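PDB 3CUO: HTH-type transcriptional regulator YgaV from Escherichia coli K12, which regulates transcription on a large scale in response to sulfide, acting as both repressor and activator, and when sulfide is absent represses many anaerobic respiratory genes. Local coordinates for residues T48-A52 with S53-Q57. Numbering follows the deposited sequence.
Sequences TGLSA and SATSQ
Thr55 and Ser51 meet where the turn of the predicted helix-turn-helix of this ArsR-type regulator, Gly49 to Ser51, runs into helix 52-64. Thr55 begins at CB, which lies 3.5 Å from Ser51 O. From there Thr55 OG1, beside the backbone N and anti to the carbonyl carbon (chi1 -52°), swings back to the turn and donates to Ser51 O at 2.8 Å. Thr55 N also donates to Ser51 O, at 3.0 Å and from the opposite face of the carbonyl plane, so two bonds from one residue grip it. OG1 is also hydrogen-bonded to Thr45 OG1 of helix 41-48, linking both helices of the motif. The other branch, CG2, lies anti to the backbone N, and the side chain touches Leu44 of helix 41-48. A valine in place of Thr55 would probably cost Ser51 O its hydroxyl bond and leave Thr45 OG1 without this mate. Gly49, the first residue to leave helix 41-48, has positive phi (72°), which a residue without CB adopts most easily. Thr48 OG1 then accepts from Leu50 N, an ST turn, while Leu50 CB packs 4.1 Å from Ala54 CB. Serine suits the N-cap: Ser51 OG, poised between its own N and carbonyl carbon, accepts from Ala54 N at 3.1 Å, with an N-H...O angle of 153°.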
# COMPACT_ATOMS: atom_id res chain seq x y z
N THR A 48 12.22 15.40 -2.97
CA THR A 48 12.59 13.99 -2.97
C THR A 48 14.08 13.75 -2.82
O THR A 48 14.50 12.64 -2.47
CB THR A 48 12.22 13.34 -4.27
OG1 THR A 48 12.90 13.99 -5.38
CG2 THR A 48 10.70 13.46 -4.46
N GLY A 49 14.88 14.77 -3.12
CA GLY A 49 16.33 14.62 -3.22
C GLY A 49 16.76 13.83 -4.46
O GLY A 49 17.94 13.53 -4.63
N LEU A 50 15.83 13.49 -5.33
CA LEU A 50 16.16 12.79 -6.58
C LEU A 50 16.51 13.72 -7.69
O LEU A 50 16.23 14.92 -7.62
CB LEU A 50 14.98 11.96 -7.05
CG LEU A 50 14.55 10.82 -6.13
CD1 LEU A 50 13.33 10.21 -6.74
CD2 LEU A 50 15.74 9.81 -5.92
N SER A 51 17.07 13.13 -8.75
CA SER A 51 17.46 13.84 -9.95
C SER A 51 16.17 14.31 -10.63
O SER A 51 15.09 13.75 -10.36
CB SER A 51 18.27 12.93 -10.90
OG SER A 51 17.51 11.85 -11.44
N ALA A 52 16.28 15.29 -11.50
CA ALA A 52 15.12 15.83 -12.16
C ALA A 52 14.52 14.77 -13.01
O ALA A 52 13.31 14.61 -13.07
CB ALA A 52 15.49 17.09 -13.04
N SER A 53 15.38 14.02 -13.70
CA SER A 53 14.90 12.98 -14.57
C SER A 53 14.19 11.86 -13.81
O SER A 53 13.12 11.43 -14.23
CB SER A 53 16.05 12.50 -15.50
OG SER A 53 17.15 11.96 -14.74
N ALA A 54 14.74 11.42 -12.67
CA ALA A 54 14.19 10.36 -11.85
C ALA A 54 12.82 10.77 -11.31
O ALA A 54 11.91 9.97 -11.31
CB ALA A 54 15.18 9.96 -10.66
N THR A 55 12.67 12.02 -10.90
CA THR A 55 11.40 12.54 -10.45
C THR A 55 10.37 12.48 -11.53
O THR A 55 9.27 12.00 -11.33
CB THR A 55 11.58 14.01 -9.94
OG1 THR A 55 12.64 14.01 -8.99
CG2 THR A 55 10.29 14.53 -9.23
N SER A 56 10.74 12.94 -12.72
CA SER A 56 9.80 12.94 -13.84
C SER A 56 9.39 11.54 -14.26
O SER A 56 8.23 11.32 -14.66
CB SER A 56 10.38 13.77 -15.02
OG SER A 56 10.34 15.16 -14.70
N GLN A 57 10.30 10.57 -14.13
CA GLN A 57 9.95 9.16 -14.41
C GLN A 57 8.99 8.62 -13.41
O GLN A 57 8.08 7.96 -13.80
CB GLN A 57 11.16 8.19 -14.45
CG GLN A 57 11.70 7.95 -15.84
CD GLN A 57 13.14 7.54 -15.84
OE1 GLN A 57 13.92 7.83 -16.79
NE2 GLN A 57 13.55 6.91 -14.75